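Local coordinates for Es1 family protein (Ehrlichia chaffeensis, PDB 3L3B) that has an amidotransferase-like domain of the DJ-1/PfpI family and may act in isoprenoid biosynthesis, its precise reaction being unestablished, at residues 24-30 against 56-62; 152-158 against 208-214; 109-113 against 231-235; 29-33 against 88-92. All coordinates share one frame; numbering follows the deposited sequence.

Contact 1. Residues 24-30 against 56-62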
loop_
_atom_site.group_PDB
_atom_site.type_symbol
_atom_site.label_atom_id
_atom_site.label_comp_id
_atom_site.label_asym_id
_atom_site.label_seq_id
_atom_site.Cartn_x
_atom_site.Cartn_y
_atom_site.Cartn_z
ATOM N N LEU B 24 -2.615 -15.300 -17.956
ATOM C CA LEU B 24 -1.972 -13.961 -18.034
ATOM C C LEU B 24 -1.103 -13.669 -16.821
ATOM O O LEU B 24 -1.530 -13.871 -15.687
ATOM C CB LEU B 24 -3.006 -12.828 -18.155
ATOM C CG LEU B 24 -3.894 -12.744 -19.406
ATOM C CD1 LEU B 24 -4.480 -11.346 -19.573
ATOM C CD2 LEU B 24 -3.133 -13.105 -20.659
ATOM N N ASN B 25 0.099 -13.166 -17.083
ATOM C CA ASN B 25 1.066 -12.779 -16.062
ATOM C C ASN B 25 1.624 -11.390 -16.318
ATOM O O ASN B 25 1.902 -11.039 -17.483
ATOM C CB ASN B 25 2.260 -13.711 -16.105
ATOM C CG ASN B 25 1.946 -15.066 -15.617
ATOM O OD1 ASN B 25 1.907 -15.283 -14.409
ATOM N ND2 ASN B 25 1.730 -16.005 -16.540
ATOM N N SER B 26 1.850 -10.643 -15.238
ATOM C CA SER B 26 2.440 -9.294 -15.318
ATOM C C SER B 26 3.642 -9.152 -14.428
ATOM O O SER B 26 3.613 -9.614 -13.285
ATOM C CB SER B 26 1.428 -8.253 -14.899
ATOM O OG SER B 26 1.982 -6.976 -15.090
ATOM N N ALA B 27 4.694 -8.516 -14.920
ATOM C CA ALA B 27 5.792 -8.082 -14.070
ATOM C C ALA B 27 5.426 -6.709 -13.484
ATOM O O ALA B 27 4.683 -5.941 -14.116
ATOM C CB ALA B 27 7.099 -7.991 -14.859
ATOM N N VAL B 28 5.886 -6.425 -12.267
ATOM C CA VAL B 28 5.692 -5.115 -11.630
ATOM C C VAL B 28 7.045 -4.697 -11.132
ATOM O O VAL B 28 7.680 -5.468 -10.398
ATOM C CB VAL B 28 4.679 -5.172 -10.454
ATOM C CG1 VAL B 28 4.554 -3.778 -9.720
ATOM C CG2 VAL B 28 3.321 -5.690 -10.960
ATOM N N ILE B 29 7.504 -3.502 -11.520
ATOM C CA ILE B 29 8.800 -3.027 -11.110
ATOM C C ILE B 29 8.618 -1.977 -10.017
ATOM O O ILE B 29 7.883 -1.008 -10.168
ATOM C CB ILE B 29 9.631 -2.468 -12.272
ATOM C CG1 ILE B 29 9.976 -3.605 -13.242
ATOM C CG2 ILE B 29 10.892 -1.833 -11.727
ATOM C CD1 ILE B 29 10.586 -3.193 -14.599
ATOM N N LEU B 30 9.348 -2.180 -8.935
ATOM C CA LEU B 30 9.296 -1.332 -7.785
ATOM C C LEU B 30 10.651 -0.672 -7.504
ATOM O O LEU B 30 11.740 -1.169 -7.903
ATOM C CB LEU B 30 8.886 -2.210 -6.597
ATOM C CG LEU B 30 7.545 -2.938 -6.646
ATOM C CD1 LEU B 30 7.343 -3.759 -5.373
ATOM C CD2 LEU B 30 6.421 -1.895 -6.760
ATOM N N VAL B 56 -4.947 -11.769 -13.351
ATOM C CA VAL B 56 -3.593 -11.653 -13.891
ATOM C C VAL B 56 -2.649 -11.862 -12.732
ATOM O O VAL B 56 -2.623 -11.069 -11.761
ATOM C CB VAL B 56 -3.319 -10.286 -14.539
ATOM C CG1 VAL B 56 -1.879 -10.243 -15.061
ATOM C CG2 VAL B 56 -4.331 -9.991 -15.635
ATOM N N ASN B 57 -1.898 -12.955 -12.791
ATOM C CA ASN B 57 -0.939 -13.243 -11.725
ATOM C C ASN B 57 0.226 -12.269 -11.893
ATOM O O ASN B 57 0.486 -11.768 -13.017
ATOM C CB ASN B 57 -0.482 -14.714 -11.829
ATOM C CG ASN B 57 -1.555 -15.728 -11.281
ATOM O OD1 ASN B 57 -2.578 -15.338 -10.709
ATOM N ND2 ASN B 57 -1.306 -17.020 -11.468
ATOM N N PHE B 58 0.951 -11.976 -10.832
ATOM C CA PHE B 58 2.071 -11.076 -11.010
ATOM C C PHE B 58 3.263 -11.417 -10.164
ATOM O O PHE B 58 3.169 -12.166 -9.177
ATOM C CB PHE B 58 1.642 -9.622 -10.734
ATOM C CG PHE B 58 1.062 -9.408 -9.339
ATOM C CD1 PHE B 58 1.878 -9.224 -8.261
ATOM C CD2 PHE B 58 -0.300 -9.383 -9.139
ATOM C CE1 PHE B 58 1.342 -9.050 -6.981
ATOM C CE2 PHE B 58 -0.834 -9.192 -7.877
ATOM C CZ PHE B 58 0.002 -9.036 -6.808
ATOM N N LYS B 59 4.390 -10.826 -10.559
ATOM C CA LYS B 59 5.660 -10.953 -9.840
ATOM C C LYS B 59 6.343 -9.615 -9.782
ATOM O O LYS B 59 6.474 -8.891 -10.780
ATOM C CB LYS B 59 6.605 -11.956 -10.529
ATOM C CG LYS B 59 6.462 -13.382 -10.099
ATOM C CD LYS B 59 7.402 -14.289 -10.900
ATOM C CE LYS B 59 7.401 -15.717 -10.425
ATOM N NZ LYS B 59 8.581 -16.401 -10.998
ATOM N N CYS B 60 6.851 -9.317 -8.609
ATOM C CA CYS B 60 7.459 -8.061 -8.354
ATOM C C CYS B 60 8.957 -8.214 -8.512
ATOM O O CYS B 60 9.537 -9.199 -8.029
ATOM C CB CYS B 60 7.143 -7.569 -6.962
ATOM S SG CYS B 60 5.380 -7.014 -6.685
ATOM N N PHE B 61 9.570 -7.165 -9.065
ATOM C CA PHE B 61 11.006 -7.097 -9.299
ATOM C C PHE B 61 11.535 -5.769 -8.870
ATOM O O PHE B 61 10.850 -4.786 -8.959
ATOM C CB PHE B 61 11.287 -7.231 -10.806
ATOM C CG PHE B 61 10.917 -8.530 -11.347
ATOM C CD1 PHE B 61 11.805 -9.601 -11.263
ATOM C CD2 PHE B 61 9.670 -8.717 -11.940
ATOM C CE1 PHE B 61 11.460 -10.823 -11.782
ATOM C CE2 PHE B 61 9.304 -9.948 -12.427
ATOM C CZ PHE B 61 10.209 -11.014 -12.345
ATOM N N ALA B 62 12.761 -5.749 -8.387
ATOM C CA ALA B 62 13.446 -4.517 -8.070
ATOM C C ALA B 62 14.975 -4.730 -8.158
ATOM O O ALA B 62 15.470 -5.844 -7.987
ATOM C CB ALA B 62 13.094 -4.055 -6.669
#
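S26 and N57 meet across two parallel strands, 24-29 and 56-62, which with helix 41-53 form a beta-alpha-beta crossover in the open sheet of this DJ-1/PfpI family protein. As parallel pairing requires, one residue bonds to two neighbours on the other strand: S26 N gives its hydrogen to N57 O at 2.8 Å, and S26 O accepts from K59 N at 3.1 Å. V28 repeats the scheme, its N bonded to K59 O and its O receiving F61 N at 2.9 Å. Between them A27 turns its N-H and C=O to M110 and V112 of strand 110-113, so both rims of strand 24-29 are used. The small S26 suits a buried site because its hydroxyl, set anti to the backbone N (chi1 -175°), finds A27 O at 3.1 Å, approaching from above the carbonyl plane. On the face of A27 and F61, the methyl CB of A27 leaves room for the ring, touching F61 CE2 at 3.8 Å, while V28 O lies at the ring's edge. At the far end L30 N bonds F61 O almost straight, at 167°, whereas the buried L30 O has no polar partner and meets the methyl A62 CB at 3.4 Å.

Contact 2. Residues 152-158 against 208-214; sequences KPIGAVC and RIFSCSA
F210 meets P153 across the neighbouring strand, and its side chain can be traced outward. CB stands 3.9 Å from I154 O. A chi1 of -59° puts CG beside the backbone N and swings the ring across to the P153 end of the partner strand; CD2 comes to 3.8 Å from that same I154 O, which lies at the ring edge and in its plane. M235 of helix 221-238 packs on the ring near its base. Close to the tip, CE2 makes the outermost contact, touching P153 CB at 3.7 Å, an approach oblique to the ring. I154 O is thus shared, for it also accepts F210 N at 2.8 Å, in the carbonyl plane. G155, paired with F210, carries no side chain and so adds no bulk beside the ring on that face. That bond to I154 O is one of five joining the two segments, whose strands 154-157 and 209-212 are parallel neighbours in the central sheet of the DJ-1/PfpI fold. On the reverse face I154 and I209 lie side by side, CD1 to CD1 at 3.9 Å, two branched residues well suited to a sheet surface covered by helices 138-149 and 160-168. S211 OG, also on this face, accepts a hydrogen bond from T177 N. At the start of the strand, R208 and I209 both face D204 in a G1 beta bulge, with R208 at a positive phi, and R208 NE bonds K151 O. Beyond the other end, C158 N donates to C212 O; its own positive phi of 68° is consistent with the sharp turn that carries the nucleophilic cysteine in relatives.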
loop_
_atom_site.group_PDB
_atom_site.type_symbol
_atom_site.label_atom_id
_atom_site.label_comp_id
_atom_site.label_asym_id
_atom_site.label_seq_id
_atom_site.Cartn_x
_atom_site.Cartn_y
_atom_site.Cartn_z
ATOM N N LYS B 152 5.030 -6.280 -25.885
ATOM C CA LYS B 152 4.262 -6.552 -24.674
ATOM C C LYS B 152 3.900 -5.236 -24.011
ATOM O O LYS B 152 4.752 -4.357 -23.892
ATOM C CB LYS B 152 5.052 -7.426 -23.715
ATOM C CG LYS B 152 5.187 -8.834 -24.241
ATOM C CD LYS B 152 6.150 -9.688 -23.444
ATOM C CE LYS B 152 6.173 -11.076 -24.070
ATOM N NZ LYS B 152 6.977 -12.009 -23.321
ATOM N N PRO B 153 2.618 -5.075 -23.647
ATOM C CA PRO B 153 2.130 -3.827 -23.110
ATOM C C PRO B 153 2.882 -3.435 -21.866
ATOM O O PRO B 153 3.170 -4.280 -21.045
ATOM C CB PRO B 153 0.685 -4.159 -22.726
ATOM C CG PRO B 153 0.307 -5.232 -23.712
ATOM C CD PRO B 153 1.530 -6.063 -23.778
ATOM N N ILE B 154 3.205 -2.161 -21.769
ATOM C CA ILE B 154 3.878 -1.575 -20.644
ATOM C C ILE B 154 2.942 -0.483 -20.094
ATOM O O ILE B 154 2.538 0.425 -20.821
ATOM C CB ILE B 154 5.203 -0.900 -21.051
ATOM C CG1 ILE B 154 6.249 -1.883 -21.553
ATOM C CG2 ILE B 154 5.829 -0.103 -19.881
ATOM C CD1 ILE B 154 7.419 -1.169 -22.297
ATOM N N GLY B 155 2.601 -0.601 -18.807
ATOM C CA GLY B 155 1.809 0.397 -18.096
ATOM C C GLY B 155 2.658 1.199 -17.126
ATOM O O GLY B 155 3.551 0.650 -16.513
ATOM N N ALA B 156 2.370 2.500 -16.976
ATOM C CA ALA B 156 3.213 3.396 -16.195
ATOM C C ALA B 156 2.317 4.423 -15.503
ATOM O O ALA B 156 1.396 4.969 -16.102
ATOM C CB ALA B 156 4.334 4.098 -17.114
ATOM N N VAL B 157 2.550 4.637 -14.223
ATOM C CA VAL B 157 1.700 5.475 -13.401
ATOM C C VAL B 157 2.518 6.651 -12.852
ATOM O O VAL B 157 3.726 6.525 -12.500
ATOM C CB VAL B 157 1.128 4.654 -12.221
ATOM C CG1 VAL B 157 0.086 5.501 -11.365
ATOM C CG2 VAL B 157 0.541 3.314 -12.741
ATOM N N CYS B 158 1.869 7.791 -12.827
ATOM C CA CYS B 158 2.391 8.997 -12.221
ATOM C C CYS B 158 3.610 9.584 -12.966
ATOM O O CYS B 158 3.457 10.028 -14.081
ATOM C CB CYS B 158 2.661 8.736 -10.751
ATOM S SG CYS B 158 2.698 10.275 -9.917
ATOM N N ARG B 208 2.114 0.280 -27.652
ATOM C CA ARG B 208 1.637 -0.545 -26.518
ATOM C C ARG B 208 2.133 0.005 -25.192
ATOM O O ARG B 208 2.656 -0.729 -24.336
ATOM C CB ARG B 208 2.064 -1.992 -26.676
ATOM C CG ARG B 208 1.624 -2.627 -27.941
ATOM C CD ARG B 208 2.765 -3.501 -28.480
ATOM N NE ARG B 208 2.316 -4.850 -28.753
ATOM C CZ ARG B 208 1.940 -5.322 -29.937
ATOM N NH1 ARG B 208 1.938 -4.566 -31.042
ATOM N NH2 ARG B 208 1.547 -6.587 -30.003
ATOM N N ILE B 209 1.952 1.309 -25.035
ATOM C CA ILE B 209 2.269 1.973 -23.789
ATOM C C ILE B 209 0.970 2.554 -23.201
ATOM O O ILE B 209 0.176 3.194 -23.903
ATOM C CB ILE B 209 3.279 3.128 -23.965
ATOM C CG1 ILE B 209 4.548 2.700 -24.716
ATOM C CG2 ILE B 209 3.628 3.679 -22.577
ATOM C CD1 ILE B 209 5.321 1.630 -24.068
ATOM N N PHE B 210 0.740 2.318 -21.915
ATOM C CA PHE B 210 -0.488 2.692 -21.231
ATOM C C PHE B 210 -0.128 3.505 -19.960
ATOM O O PHE B 210 0.852 3.179 -19.300
ATOM C CB PHE B 210 -1.267 1.405 -20.846
ATOM C CG PHE B 210 -1.637 0.521 -22.043
ATOM C CD1 PHE B 210 -2.924 0.513 -22.546
ATOM C CD2 PHE B 210 -0.691 -0.270 -22.666
ATOM C CE1 PHE B 210 -3.284 -0.284 -23.646
ATOM C CE2 PHE B 210 -1.028 -1.071 -23.796
ATOM C CZ PHE B 210 -2.349 -1.077 -24.266
ATOM N N SER B 211 -0.879 4.568 -19.647
ATOM C CA SER B 211 -0.481 5.498 -18.594
ATOM C C SER B 211 -1.639 6.145 -17.894
ATOM O O SER B 211 -2.703 6.355 -18.493
ATOM C CB SER B 211 0.443 6.607 -19.094
ATOM O OG SER B 211 -0.012 7.269 -20.275
ATOM N N CYS B 212 -1.396 6.511 -16.640
ATOM C CA CYS B 212 -2.347 7.297 -15.906
ATOM C C CYS B 212 -1.630 8.189 -14.906
ATOM O O CYS B 212 -0.458 7.921 -14.529
ATOM C CB CYS B 212 -3.387 6.391 -15.299
ATOM S SG CYS B 212 -2.807 5.312 -14.002
ATOM N N SER B 213 -2.294 9.273 -14.506
ATOM C CA SER B 213 -1.626 10.376 -13.792
ATOM C C SER B 213 -1.574 10.231 -12.270
ATOM O O SER B 213 -0.599 10.694 -11.657
ATOM C CB SER B 213 -2.277 11.715 -14.151
ATOM O OG SER B 213 -3.638 11.685 -13.813
ATOM N N ALA B 214 -2.596 9.624 -11.656
ATOM C CA ALA B 214 -2.539 9.243 -10.220
ATOM C C ALA B 214 -2.045 10.421 -9.379
ATOM O O ALA B 214 -2.575 11.527 -9.510
ATOM C CB ALA B 214 -1.649 7.990 -10.024
#

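Contact 3. Residues 109-113 against 231-235; sequences DMLVI and MISSM
M110 and M235 cross obliquely where helix 221-238 lies on one face of the central sheet, the strand-on-helix layer of an alpha/beta/alpha sandwich. Strand 110-113 and the helical segment 231-235 run nearly antiparallel, at 167°, with axes 10.8 Å apart, a spacing that long, flexible side chains can fill. The close packing is at the methionine pair. M110 CG stands between the backbone N and the carbonyl carbon (chi1 59°), sending the chain toward the helix, and a bend at its last torsion lays CE 3.6 Å from M235 SD. M235 bends likewise, and its CE settles 3.5 Å from L111 O, so an unbranched thioether fits against both a neighbouring methyl and a strand carbonyl. Around V112 the packing is easier. Its two methyls fork toward the helix: CG1 meets M231 CE tip to tip at 3.8 Å, while CG2 touches I232 CD1 at 3.9 Å, the two side chains crossing at about a right angle, and lies 4.0 Å from M235 SD. A beta-branched valine offers such a short double knob to three longer residues. M231 and M235 also reach F210, extending the apolar layer, and I232 touches E50 of helix 41-53. S233 and S234, partly exposed, take no part in this pairing and turn their hydroxyls back on the helix, S233 OG to Q229 O and S234 OG to D230 O.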
loop_
_atom_site.group_PDB
_atom_site.type_symbol
_atom_site.label_atom_id
_atom_site.label_comp_id
_atom_site.label_asym_id
_atom_site.label_seq_id
_atom_site.Cartn_x
_atom_site.Cartn_y
_atom_site.Cartn_z
ATOM N N ASP B 109 3.311 -11.490 -19.980
ATOM C CA ASP B 109 2.560 -10.846 -21.052
ATOM C C ASP B 109 2.640 -9.312 -21.075
ATOM O O ASP B 109 2.367 -8.697 -22.113
ATOM C CB ASP B 109 1.087 -11.209 -20.907
ATOM C CG ASP B 109 0.872 -12.670 -20.903
ATOM O OD1 ASP B 109 0.971 -13.274 -21.968
ATOM O OD2 ASP B 109 0.624 -13.223 -19.836
ATOM N N MET B 110 2.989 -8.706 -19.934
ATOM C CA MET B 110 2.945 -7.265 -19.749
ATOM C C MET B 110 3.819 -6.858 -18.542
ATOM O O MET B 110 4.230 -7.709 -17.758
ATOM C CB MET B 110 1.497 -6.798 -19.524
ATOM C CG MET B 110 0.758 -7.431 -18.274
ATOM S SD MET B 110 -0.969 -6.835 -17.993
ATOM C CE MET B 110 -0.658 -5.410 -16.972
ATOM N N LEU B 111 4.016 -5.550 -18.400
ATOM C CA LEU B 111 4.811 -4.921 -17.372
ATOM C C LEU B 111 4.037 -3.735 -16.873
ATOM O O LEU B 111 3.463 -3.004 -17.668
ATOM C CB LEU B 111 6.138 -4.442 -17.978
ATOM C CG LEU B 111 7.049 -3.608 -17.093
ATOM C CD1 LEU B 111 7.518 -4.491 -15.901
ATOM C CD2 LEU B 111 8.193 -3.031 -17.840
ATOM N N VAL B 112 3.976 -3.561 -15.540
ATOM C CA VAL B 112 3.443 -2.333 -14.952
ATOM C C VAL B 112 4.506 -1.717 -14.030
ATOM O O VAL B 112 5.206 -2.432 -13.287
ATOM C CB VAL B 112 2.094 -2.552 -14.238
ATOM C CG1 VAL B 112 1.478 -1.207 -13.837
ATOM C CG2 VAL B 112 1.144 -3.306 -15.153
ATOM N N ILE B 113 4.664 -0.398 -14.150
ATOM C CA ILE B 113 5.560 0.381 -13.344
ATOM C C ILE B 113 4.770 1.435 -12.550
ATOM O O ILE B 113 4.459 2.511 -13.067
ATOM C CB ILE B 113 6.594 1.110 -14.207
ATOM C CG1 ILE B 113 7.182 0.145 -15.244
ATOM C CG2 ILE B 113 7.673 1.661 -13.309
ATOM C CD1 ILE B 113 7.974 0.809 -16.387
ATOM N N MET B 231 -6.438 1.946 -16.678
ATOM C CA MET B 231 -5.206 1.588 -17.316
ATOM C C MET B 231 -5.052 0.066 -17.434
ATOM O O MET B 231 -4.809 -0.448 -18.513
ATOM C CB MET B 231 -4.035 2.188 -16.541
ATOM C CG MET B 231 -2.783 2.036 -17.309
ATOM S SD MET B 231 -1.338 2.537 -16.443
ATOM C CE MET B 231 -1.097 1.149 -15.357
ATOM N N ILE B 232 -5.241 -0.649 -16.331
ATOM C CA ILE B 232 -5.050 -2.094 -16.282
ATOM C C ILE B 232 -6.107 -2.781 -17.140
ATOM O O ILE B 232 -5.759 -3.676 -17.932
ATOM C CB ILE B 232 -5.133 -2.651 -14.830
ATOM C CG1 ILE B 232 -4.031 -2.075 -13.903
ATOM C CG2 ILE B 232 -5.152 -4.178 -14.868
ATOM C CD1 ILE B 232 -2.556 -2.243 -14.321
ATOM N N SER B 233 -7.374 -2.353 -17.022
ATOM C CA SER B 233 -8.416 -2.787 -17.962
ATOM C C SER B 233 -7.953 -2.681 -19.409
ATOM O O SER B 233 -8.052 -3.639 -20.157
ATOM C CB SER B 233 -9.716 -1.969 -17.815
ATOM O OG SER B 233 -10.257 -2.111 -16.510
ATOM N N SER B 234 -7.464 -1.507 -19.797
ATOM C CA SER B 234 -7.082 -1.259 -21.183
ATOM C C SER B 234 -5.958 -2.180 -21.608
ATOM O O SER B 234 -5.924 -2.651 -22.734
ATOM C CB SER B 234 -6.641 0.191 -21.365
ATOM O OG SER B 234 -7.704 1.065 -21.035
ATOM N N MET B 235 -5.012 -2.419 -20.719
ATOM C CA MET B 235 -3.931 -3.356 -21.015
ATOM C C MET B 235 -4.476 -4.775 -21.212
ATOM O O MET B 235 -4.135 -5.467 -22.167
ATOM C CB MET B 235 -2.869 -3.354 -19.895
ATOM C CG MET B 235 -2.100 -2.060 -19.786
ATOM S SD MET B 235 -1.018 -2.076 -18.337
ATOM C CE MET B 235 0.297 -3.067 -19.157
#

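Contact 4. Residues 29-33 against 88-92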
loop_
_atom_site.group_PDB
_atom_site.type_symbol
_atom_site.label_atom_id
_atom_site.label_comp_id
_atom_site.label_asym_id
_atom_site.label_seq_id
_atom_site.Cartn_x
_atom_site.Cartn_y
_atom_site.Cartn_z
ATOM N N ILE B 29 7.504 -3.502 -11.520
ATOM C CA ILE B 29 8.800 -3.027 -11.110
ATOM C C ILE B 29 8.618 -1.977 -10.017
ATOM O O ILE B 29 7.883 -1.008 -10.168
ATOM C CB ILE B 29 9.631 -2.468 -12.272
ATOM C CG1 ILE B 29 9.976 -3.605 -13.242
ATOM C CG2 ILE B 29 10.892 -1.833 -11.727
ATOM C CD1 ILE B 29 10.586 -3.193 -14.599
ATOM N N LEU B 30 9.348 -2.180 -8.935
ATOM C CA LEU B 30 9.296 -1.332 -7.785
ATOM C C LEU B 30 10.651 -0.672 -7.504
ATOM O O LEU B 30 11.740 -1.169 -7.903
ATOM C CB LEU B 30 8.886 -2.210 -6.597
ATOM C CG LEU B 30 7.545 -2.938 -6.646
ATOM C CD1 LEU B 30 7.343 -3.759 -5.373
ATOM C CD2 LEU B 30 6.421 -1.895 -6.760
ATOM N N ALA B 31 10.577 0.475 -6.830
ATOM C CA ALA B 31 11.750 1.290 -6.596
ATOM C C ALA B 31 11.993 1.572 -5.124
ATOM O O ALA B 31 12.794 2.435 -4.846
ATOM C CB ALA B 31 11.645 2.633 -7.349
ATOM N N GLY B 32 11.300 0.871 -4.208
ATOM C CA GLY B 32 11.426 1.102 -2.787
ATOM C C GLY B 32 10.007 1.111 -2.210
ATOM O O GLY B 32 9.075 0.633 -2.820
ATOM N N CYS B 33 9.838 1.619 -1.012
ATOM C CA CYS B 33 8.513 1.573 -0.379
ATOM C C CYS B 33 8.183 2.914 0.237
ATOM O O CYS B 33 8.368 3.129 1.441
ATOM C CB CYS B 33 8.522 0.463 0.649
ATOM S SG CYS B 33 6.984 0.246 1.515
ATOM N N GLU B 88 13.537 -2.999 0.709
ATOM C CA GLU B 88 12.341 -2.178 0.956
ATOM C C GLU B 88 11.111 -2.511 0.075
ATOM O O GLU B 88 9.978 -2.496 0.537
ATOM C CB GLU B 88 12.692 -0.701 0.863
ATOM C CG GLU B 88 13.720 -0.218 1.886
ATOM C CD GLU B 88 13.509 -0.740 3.286
ATOM O OE1 GLU B 88 12.373 -0.575 3.807
ATOM O OE2 GLU B 88 14.469 -1.308 3.865
ATOM N N SER B 89 11.336 -2.788 -1.208
ATOM C CA SER B 89 10.291 -3.222 -2.085
ATOM C C SER B 89 9.620 -4.495 -1.597
ATOM O O SER B 89 8.431 -4.688 -1.860
ATOM C CB SER B 89 10.821 -3.472 -3.539
ATOM O OG SER B 89 11.347 -2.283 -4.119
ATOM N N ALA B 90 10.356 -5.370 -0.916
ATOM C CA ALA B 90 9.767 -6.567 -0.336
ATOM C C ALA B 90 8.614 -6.274 0.652
ATOM O O ALA B 90 7.784 -7.159 0.892
ATOM C CB ALA B 90 10.875 -7.444 0.380
ATOM N N ARG B 91 8.558 -5.057 1.219
ATOM C CA ARG B 91 7.420 -4.648 2.036
ATOM C C ARG B 91 6.162 -4.617 1.215
ATOM O O ARG B 91 5.197 -5.223 1.580
ATOM C CB ARG B 91 7.671 -3.310 2.735
ATOM C CG ARG B 91 8.868 -3.421 3.723
ATOM C CD ARG B 91 9.379 -2.091 4.287
ATOM N NE ARG B 91 10.416 -2.380 5.288
ATOM C CZ ARG B 91 10.165 -2.677 6.579
ATOM N NH1 ARG B 91 8.921 -2.648 7.025
ATOM N NH2 ARG B 91 11.163 -3.007 7.402
ATOM N N ILE B 92 6.176 -3.931 0.085
ATOM C CA ILE B 92 5.045 -3.842 -0.787
ATOM C C ILE B 92 4.692 -5.212 -1.351
ATOM O O ILE B 92 3.508 -5.567 -1.475
ATOM C CB ILE B 92 5.356 -2.852 -1.932
ATOM C CG1 ILE B 92 5.374 -1.422 -1.406
ATOM C CG2 ILE B 92 4.311 -2.924 -3.065
ATOM C CD1 ILE B 92 5.685 -0.363 -2.503
#
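C33 meets the two residues bearing flat charged groups, E88 and R91, at their stems rather than at those groups: C33 CB sits 3.3 Å from E88 O, and C33 SG 3.8 Å from R91 CB. Beyond, the E88 carboxylate and R91 guanidinium are linked by a salt bridge, NE to OE1 at 3.0 Å, though its hydrogen bond is weak and bent (125°). Their remaining atoms look to R83, D37 and the carbonyl O of C33, all of the second subunit: E88 OE2 pairs with that R83, R91 NH2 with that D37 and R91 NH1 with that carbonyl, an extended arginine chain supplying the reach. The contact packs helix 85-92 against the loop that leaves the carboxyl end of strand 24-29, right at the dimer interface, where C33 also touches C33 of the second subunit. Further into the subunit, I92 packs against the loop, CG1 against C33 SG at 3.7 Å and CD1 against G32 O at 3.5 Å. G32, lacking a CB that would press on the preceding carbonyl, can adopt phi 135° and pass close over S89. The compact serine fits there: its OG bonds I85 O within the helix and lies 3.5 Å from L30 CB, while L30 CD1 rests on I92 CG2 at 3.9 Å.

In the fold
Contacts 1 to 3 all involve the central, mostly parallel sheet: strands 56-62, 24-29, 110-113, 154-157 and 209-212 lie side by side in that order. Contact 1 pairs the first two and contact 2 the last two, their centres about 14 Å apart, with strand 110-113 of contact 3 hydrogen-bonded to 24-29 and 154-157. Contact 3 lies about 7 Å, centre to centre, from contact 2, which is nested along the chain within its loop. Contact 4 shares I29 and L30 with contact 1; its centre is about 18 Å from those of contacts 2 and 3, yet I29 still touches V112. The strand core thus leads, through one loop, to the interface between the two subunits.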